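Side-chain contacts in galactitol-1-phosphate 5-dehydrogenase (Escherichia coli, PDB 4UEJ), which oxidises galactitol 1-phosphate to D-tagatose 6-phosphate with NAD(+), as a homodimeric, zinc-dependent member of the alcohol dehydrogenase family: residues P93-K97 / G98-Q102; A271-G274 / K275-K279; S325-Q328 / A329-I333. All blocks are in the same frame, centred on the assembly; numbering follows the deposited sequence.

In the fold
The three contacts are local, and they follow one another along the chain. Interaction 1 holds Cys95, a ligand of the zinc ion bound by four cysteines, in the GroES-like part. Interaction 2 lies on helix 270-278 of the nucleotide-binding part, and its centre is about 32 Å from that of interaction 1. Both touch the second subunit: Gln102 of one chain bonds to the backbone of Arg278 of the other. Interaction 3, on helix 323-333, is about 37 Å from interaction 1 and about 43 Å from interaction 2, centre to centre. The side chain of Phe326 lies about 9 Å from that of Cys38, which binds the other zinc ion, probably the catalytic one.

Interaction 1: P93-K97 / G98-Q102; sequences PECLK and GFYSQ. With ZN (zinc ion), chain C.
Lys97 lays its CB over one face of the Phe99 ring, 4.0 Å from the centroid and 16° off the ring normal. This is a CH-pi contact. The lysine chain runs on obliquely across the ring, and its CD stands 4.0 Å from Phe99 CE2. Phe99 has CG beside its own backbone N (chi1 -60°), which turns the ring back under the lysine. Cys95 and Tyr100 meet differently. The sulfur lies at the edge of the tyrosine ring, with SG 4.2 Å from Tyr100 CD1. Water 1 links the same two residues, donating to Cys95 O and hydrogen-bonded to Tyr100 OH. Glu94 and Gln102 cross at about a right angle, and their aliphatic parts touch, CG to CB. Their polar ends reach another chain: Glu94 forms a salt bridge with Arg228 of the second subunit, and Gln102 NE2 bonds to the backbone O of Arg278 of the second subunit.

The backbone turns here as well. Glu94 O accepts from Phe99 N at 2.8 Å and from Lys97 N, which reach it from opposite faces of the carbonyl plane. Gly98 N bonds to Cys95 O at 2.9 Å from well above that carbonyl plane. At the positive phi of Gly98 (85°) a CB would clash with the preceding carbonyl oxygen, so the position calls for glycine. Cys95 SG binds the zinc ion at 2.3 Å, together with Cys89, Cys92 and Cys103. The arrangement is a Schellman motif ending a short helix within the four-cysteine structural zinc site of zinc-containing alcohol dehydrogenases.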
loop_
_atom_site.group_PDB
_atom_site.type_symbol
_atom_site.label_atom_id
_atom_site.label_comp_id
_atom_site.label_asym_id
_atom_site.label_seq_id
_atom_site.Cartn_x
_atom_site.Cartn_y
_atom_site.Cartn_z
ATOM N N PRO A 93 -18.266 9.924 12.955
ATOM C CA PRO A 93 -17.206 9.140 13.600
ATOM C C PRO A 93 -15.826 9.360 12.991
ATOM O O PRO A 93 -14.860 9.430 13.743
ATOM C CB PRO A 93 -17.666 7.693 13.388
ATOM C CG PRO A 93 -19.145 7.791 13.333
ATOM C CD PRO A 93 -19.424 9.080 12.600
ATOM N N GLU A 94 -15.740 9.463 11.668
ATOM C CA GLU A 94 -14.463 9.733 11.011
ATOM C C GLU A 94 -13.861 11.055 11.505
ATOM O O GLU A 94 -12.688 11.113 11.860
ATOM C CB GLU A 94 -14.638 9.757 9.491
ATOM C CG GLU A 94 -14.678 8.383 8.819
ATOM C CD GLU A 94 -16.048 7.714 8.883
ATOM O OE1 GLU A 94 -16.942 8.217 9.601
ATOM O OE2 GLU A 94 -16.229 6.676 8.207
ATOM N N CYS A 95 -14.672 12.111 11.539
ATOM C CA CYS A 95 -14.175 13.421 11.978
ATOM C C CYS A 95 -13.711 13.368 13.425
ATOM O O CYS A 95 -12.684 13.932 13.773
ATOM C CB CYS A 95 -15.242 14.508 11.829
ATOM S SG CYS A 95 -15.465 15.156 10.159
ATOM N N LEU A 96 -14.465 12.673 14.271
ATOM C CA LEU A 96 -14.109 12.589 15.685
ATOM C C LEU A 96 -12.817 11.800 15.886
ATOM O O LEU A 96 -12.183 11.895 16.936
ATOM C CB LEU A 96 -15.249 11.962 16.494
ATOM C CG LEU A 96 -16.546 12.784 16.495
ATOM C CD1 LEU A 96 -17.651 12.028 17.214
ATOM C CD2 LEU A 96 -16.346 14.168 17.123
ATOM N N LYS A 97 -12.418 11.040 14.871
ATOM C CA LYS A 97 -11.143 10.329 14.927
ATOM C C LYS A 97 -10.019 11.118 14.261
ATOM O O LYS A 97 -8.867 10.681 14.248
ATOM C CB LYS A 97 -11.270 8.953 14.283
ATOM C CG LYS A 97 -11.940 7.925 15.187
ATOM C CD LYS A 97 -12.034 6.566 14.518
ATOM C CE LYS A 97 -12.685 5.534 15.436
ATOM N NZ LYS A 97 -11.765 5.081 16.516
ATOM N N GLY A 98 -10.350 12.287 13.721
ATOM C CA GLY A 98 -9.363 13.104 13.042
ATOM C C GLY A 98 -9.187 12.705 11.589
ATOM O O GLY A 98 -8.261 13.162 10.919
ATOM N N PHE A 99 -10.084 11.854 11.100
ATOM C CA PHE A 99 -10.070 11.432 9.710
ATOM C C PHE A 99 -10.914 12.372 8.850
ATOM O O PHE A 99 -11.933 11.963 8.299
ATOM C CB PHE A 99 -10.596 10.002 9.588
ATOM C CG PHE A 99 -9.796 8.987 10.361
ATOM C CD1 PHE A 99 -8.487 9.250 10.742
ATOM C CD2 PHE A 99 -10.349 7.768 10.690
ATOM C CE1 PHE A 99 -7.750 8.319 11.440
ATOM C CE2 PHE A 99 -9.616 6.824 11.383
ATOM C CZ PHE A 99 -8.318 7.100 11.766
ATOM N N TYR A 100 -10.482 13.622 8.726
ATOM C CA TYR A 100 -11.339 14.663 8.152
ATOM C C TYR A 100 -11.564 14.455 6.677
ATOM O O TYR A 100 -12.635 14.757 6.143
ATOM C CB TYR A 100 -10.730 16.037 8.379
ATOM C CG TYR A 100 -10.505 16.342 9.836
ATOM C CD1 TYR A 100 -11.577 16.515 10.699
ATOM C CD2 TYR A 100 -9.217 16.482 10.347
ATOM C CE1 TYR A 100 -11.376 16.795 12.036
ATOM C CE2 TYR A 100 -9.006 16.765 11.680
ATOM C CZ TYR A 100 -10.088 16.920 12.521
ATOM O OH TYR A 100 -9.887 17.203 13.853
ATOM N N SER A 101 -10.545 13.925 6.017
ATOM C CA SER A 101 -10.620 13.710 4.590
ATOM C C SER A 101 -11.469 12.490 4.240
ATOM O O SER A 101 -11.737 12.234 3.065
ATOM C CB SER A 101 -9.205 13.584 4.020
ATOM O OG SER A 101 -8.492 14.770 4.331
ATOM N N GLN A 102 -11.913 11.760 5.262
ATOM C CA GLN A 102 -12.870 10.681 5.060
ATOM C C GLN A 102 -14.266 11.059 5.544
ATOM O O GLN A 102 -15.156 10.206 5.628
ATOM C CB GLN A 102 -12.408 9.396 5.765
ATOM C CG GLN A 102 -11.226 8.705 5.069
ATOM C CD GLN A 102 -9.903 9.383 5.359
ATOM O OE1 GLN A 102 -9.598 9.698 6.505
ATOM N NE2 GLN A 102 -9.112 9.621 4.314
HETATM ZN ZN ZN C . -17.516 14.457 9.350
HETATM O O HOH W 1 -12.014 16.145 15.359
#

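Interaction 2: A271-G274 / K275-K279; sequences ATFG and KILRK
Gly274 O takes the shortest polar bond of this contact, from Arg278 N at 2.7 Å. The N-H points almost straight at the oxygen (170°), and the nitrogen lies in the carbonyl plane. The arginine side chain then folds back past the same carbonyl, with CB and CG each 3.4 Å from Gly274 O. Its chain is extended from CG to NE, which carries the guanidinium back along the helix. There Gly274 CA sits at the guanidinium edge, near its plane.

On another side of the helix the contact is apolar. Leu277 CD1 approaches the far part of the Phe273 ring, 3.6 Å from CE2 and 3.9 Å from CZ. The two side chains meet at an oblique angle. The phenylalanine CG stands anti to the backbone N (chi1 174°), which places the ring beside the next turn. Ile276 CD1 touches the ring less closely, 4.3 Å from Phe273 CD1. Ile276 N bonds to Phe273 O from well above the carbonyl plane. Lys275 N shares itself weakly between Ala271 O and Thr272 O, while Lys275 CG packs against Ala271 O.

All this lies on helix 270-278. Thr272, Lys275 and Ile276 rest on Val247 of helix 240-249, and Glu248 of that helix binds both Thr272 OG1 and Lys275 NZ. Phe273, Ile276 and Leu277 pack on Leu262, Leu258 and Val259 of the second subunit. Helix 270-278 thus touches both helix 240-249 and the second subunit, and comes before strand 282-285, the outermost strand, within this chain, of the parallel sheet.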
loop_
_atom_site.group_PDB
_atom_site.type_symbol
_atom_site.label_atom_id
_atom_site.label_comp_id
_atom_site.label_asym_id
_atom_site.label_seq_id
_atom_site.Cartn_x
_atom_site.Cartn_y
_atom_site.Cartn_z
ATOM N N ALA A 271 3.761 -9.591 -12.584
ATOM C CA ALA A 271 5.142 -9.357 -12.201
ATOM C C ALA A 271 5.252 -8.097 -11.350
ATOM O O ALA A 271 5.836 -8.129 -10.266
ATOM C CB ALA A 271 6.029 -9.250 -13.433
ATOM N N THR A 272 4.686 -6.996 -11.838
ATOM C CA THR A 272 4.756 -5.731 -11.111
ATOM C C THR A 272 3.994 -5.829 -9.799
ATOM O O THR A 272 4.484 -5.385 -8.763
ATOM C CB THR A 272 4.191 -4.552 -11.938
ATOM O OG1 THR A 272 4.930 -4.422 -13.157
ATOM C CG2 THR A 272 4.274 -3.248 -11.147
ATOM N N PHE A 273 2.798 -6.414 -9.839
ATOM C CA PHE A 273 2.039 -6.598 -8.609
ATOM C C PHE A 273 2.858 -7.419 -7.618
ATOM O O PHE A 273 2.926 -7.094 -6.436
ATOM C CB PHE A 273 0.698 -7.286 -8.866
ATOM C CG PHE A 273 -0.053 -7.615 -7.605
ATOM C CD1 PHE A 273 -0.867 -6.671 -7.009
ATOM C CD2 PHE A 273 0.068 -8.866 -7.009
ATOM C CE1 PHE A 273 -1.562 -6.975 -5.846
ATOM C CE2 PHE A 273 -0.611 -9.167 -5.843
ATOM C CZ PHE A 273 -1.425 -8.219 -5.263
ATOM N N GLY A 274 3.481 -8.474 -8.122
ATOM C CA GLY A 274 4.305 -9.356 -7.315
ATOM C C GLY A 274 5.438 -8.642 -6.600
ATOM O O GLY A 274 5.835 -9.044 -5.510
ATOM N N LYS A 275 5.961 -7.582 -7.212
ATOM C CA LYS A 275 7.038 -6.819 -6.599
ATOM C C LYS A 275 6.556 -6.073 -5.368
ATOM O O LYS A 275 7.336 -5.835 -4.449
ATOM C CB LYS A 275 7.654 -5.836 -7.599
ATOM C CG LYS A 275 8.447 -6.541 -8.684
ATOM C CD LYS A 275 9.187 -5.556 -9.591
ATOM C CE LYS A 275 10.053 -6.324 -10.583
ATOM N NZ LYS A 275 10.969 -5.437 -11.388
ATOM N N ILE A 276 5.280 -5.688 -5.337
ATOM C CA ILE A 276 4.770 -5.065 -4.119
ATOM C C ILE A 276 4.942 -6.032 -2.956
ATOM O O ILE A 276 5.368 -5.640 -1.867
ATOM C CB ILE A 276 3.290 -4.670 -4.244
ATOM C CG1 ILE A 276 3.110 -3.668 -5.373
ATOM C CG2 ILE A 276 2.766 -4.145 -2.916
ATOM C CD1 ILE A 276 1.665 -3.393 -5.702
ATOM N N LEU A 277 4.613 -7.304 -3.199
ATOM C CA LEU A 277 4.805 -8.344 -2.193
ATOM C C LEU A 277 6.279 -8.646 -1.961
ATOM O O LEU A 277 6.758 -8.588 -0.832
ATOM C CB LEU A 277 4.076 -9.636 -2.587
ATOM C CG LEU A 277 2.567 -9.621 -2.314
ATOM C CD1 LEU A 277 1.844 -8.714 -3.289
ATOM C CD2 LEU A 277 2.009 -11.044 -2.376
ATOM N N ARG A 278 6.993 -8.954 -3.035
ATOM C CA ARG A 278 8.378 -9.403 -2.908
ATOM C C ARG A 278 9.303 -8.378 -2.264
ATOM O O ARG A 278 10.202 -8.749 -1.508
ATOM C CB ARG A 278 8.917 -9.809 -4.269
ATOM C CG ARG A 278 8.377 -11.150 -4.748
ATOM C CD ARG A 278 8.967 -11.482 -6.105
ATOM N NE ARG A 278 8.867 -12.905 -6.409
ATOM C CZ ARG A 278 7.796 -13.464 -6.948
ATOM N NH1 ARG A 278 6.742 -12.716 -7.230
ATOM N NH2 ARG A 278 7.779 -14.768 -7.201
ATOM N N LYS A 279 9.094 -7.099 -2.569
ATOM C CA LYS A 279 9.870 -6.037 -1.948
ATOM C C LYS A 279 9.309 -5.644 -0.594
ATOM O O LYS A 279 9.904 -4.843 0.117
ATOM C CB LYS A 279 9.929 -4.796 -2.854
ATOM C CG LYS A 279 10.490 -5.074 -4.239
ATOM C CD LYS A 279 10.434 -3.807 -5.084
ATOM C CE LYS A 279 10.978 -4.067 -6.478
ATOM N NZ LYS A 279 11.131 -2.799 -7.250
#

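Interaction 3: S325-Q328 / A329-I333; sequences SFAQ and AVRDI
Phe326 and Val330 form the close-packed side of helix 323-333, the helix of a beta-alpha-beta unit between strands 317-321 and 341-344. Val330 CG2 sits over one face of the phenylalanine ring, shifted toward its rim, 4.0 Å from the centroid. The same methyl is 3.2 Å from Phe326 O, so the valine is packed against both ring and backbone. Phe326 also rests on Val342 and Leu344 of strand 341-344, and its ring meets that of Phe117. Val330 touches Val12 and Ile45. Regular helix bonds run beneath, such as Val330 N to Phe326 O at 2.9 Å.

The other side, with Gln328 and Asp332 exposed, is polar. Gln328 links two residues of the next turn. Its CG is anti to the backbone N (chi1 -170°), and the bend at chi2 (57°) curls the chain so that the amide stands above its own CA, with OE1 toward Arg331 and NE2 toward Asp332. Gln328 OE1 takes Arg331 NE at 3.0 Å and, weakly, Arg331 NH2. Both lie at the guanidinium edge that faces the amide, and the two planes are 43° apart. Ala327 CB lies over one guanidinium face, 3.8 Å from Arg331 NH2. A leucine in place of Arg331 would probably leave Gln328 OE1 without these two donors and the amide freer to turn. The Gln328 and Asp332 side chains cross at about a right angle. Gln328 NE2 donates to Asp332 OD1 at 3.1 Å; the oxygen lies in the amide plane, but the nitrogen meets it from above the carboxylate plane.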
loop_
_atom_site.group_PDB
_atom_site.type_symbol
_atom_site.label_atom_id
_atom_site.label_comp_id
_atom_site.label_asym_id
_atom_site.label_seq_id
_atom_site.Cartn_x
_atom_site.Cartn_y
_atom_site.Cartn_z
ATOM N N SER A 325 -6.234 38.277 -17.987
ATOM C CA SER A 325 -4.919 37.695 -18.218
ATOM C C SER A 325 -4.894 36.254 -17.740
ATOM O O SER A 325 -4.419 35.358 -18.436
ATOM C CB SER A 325 -3.838 38.515 -17.506
ATOM O OG SER A 325 -2.559 37.931 -17.651
ATOM N N PHE A 326 -5.432 36.042 -16.545
ATOM C CA PHE A 326 -5.468 34.721 -15.933
ATOM C C PHE A 326 -6.351 33.776 -16.754
ATOM O O PHE A 326 -5.971 32.637 -17.032
ATOM C CB PHE A 326 -5.965 34.838 -14.490
ATOM C CG PHE A 326 -6.183 33.517 -13.802
ATOM C CD1 PHE A 326 -5.131 32.855 -13.198
ATOM C CD2 PHE A 326 -7.448 32.955 -13.743
ATOM C CE1 PHE A 326 -5.336 31.639 -12.555
ATOM C CE2 PHE A 326 -7.662 31.746 -13.107
ATOM C CZ PHE A 326 -6.606 31.086 -12.512
ATOM N N ALA A 327 -7.521 34.261 -17.154
ATOM C CA ALA A 327 -8.454 33.454 -17.931
ATOM C C ALA A 327 -7.820 32.957 -19.227
ATOM O O ALA A 327 -7.965 31.794 -19.586
ATOM C CB ALA A 327 -9.718 34.243 -18.227
ATOM N N GLN A 328 -7.100 33.829 -19.922
ATOM C CA GLN A 328 -6.475 33.430 -21.178
ATOM C C GLN A 328 -5.336 32.435 -20.939
ATOM O O GLN A 328 -5.140 31.509 -21.728
ATOM C CB GLN A 328 -5.959 34.649 -21.941
ATOM C CG GLN A 328 -5.509 34.321 -23.356
ATOM C CD GLN A 328 -6.610 33.677 -24.185
ATOM O OE1 GLN A 328 -7.734 34.172 -24.236
ATOM N NE2 GLN A 328 -6.288 32.563 -24.832
ATOM N N ALA A 329 -4.595 32.629 -19.851
ATOM C CA ALA A 329 -3.525 31.707 -19.477
ATOM C C ALA A 329 -4.087 30.311 -19.244
ATOM O O ALA A 329 -3.509 29.315 -19.674
ATOM C CB ALA A 329 -2.798 32.200 -18.227
ATOM N N VAL A 330 -5.218 30.250 -18.547
ATOM C CA VAL A 330 -5.920 28.992 -18.333
ATOM C C VAL A 330 -6.328 28.373 -19.669
ATOM O O VAL A 330 -6.101 27.190 -19.908
ATOM C CB VAL A 330 -7.168 29.188 -17.457
ATOM C CG1 VAL A 330 -7.971 27.906 -17.384
ATOM C CG2 VAL A 330 -6.769 29.660 -16.066
ATOM N N ARG A 331 -6.925 29.185 -20.538
ATOM C CA ARG A 331 -7.310 28.729 -21.870
ATOM C C ARG A 331 -6.106 28.208 -22.655
ATOM O O ARG A 331 -6.206 27.202 -23.352
ATOM C CB ARG A 331 -8.003 29.857 -22.651
ATOM C CG ARG A 331 -9.441 30.120 -22.210
ATOM C CD ARG A 331 -10.158 31.113 -23.127
ATOM N NE ARG A 331 -9.779 32.495 -22.842
ATOM C CZ ARG A 331 -10.545 33.364 -22.191
ATOM N NH1 ARG A 331 -11.745 33.010 -21.760
ATOM N NH2 ARG A 331 -10.111 34.597 -21.978
ATOM N N ASP A 332 -4.967 28.882 -22.518
ATOM C CA ASP A 332 -3.769 28.509 -23.263
ATOM C C ASP A 332 -3.234 27.149 -22.833
ATOM O O ASP A 332 -2.487 26.508 -23.569
ATOM C CB ASP A 332 -2.676 29.568 -23.100
ATOM C CG ASP A 332 -3.003 30.863 -23.820
ATOM O OD1 ASP A 332 -3.767 30.824 -24.808
ATOM O OD2 ASP A 332 -2.497 31.922 -23.395
ATOM N N ILE A 333 -3.618 26.712 -21.638
ATOM C CA ILE A 333 -3.211 25.403 -21.154
ATOM C C ILE A 333 -3.805 24.306 -22.022
ATOM O O ILE A 333 -3.150 23.293 -22.279
ATOM C CB ILE A 333 -3.643 25.171 -19.692
ATOM C CG1 ILE A 333 -3.051 26.241 -18.781
ATOM C CG2 ILE A 333 -3.231 23.787 -19.217
ATOM C CD1 ILE A 333 -1.600 26.488 -19.023
#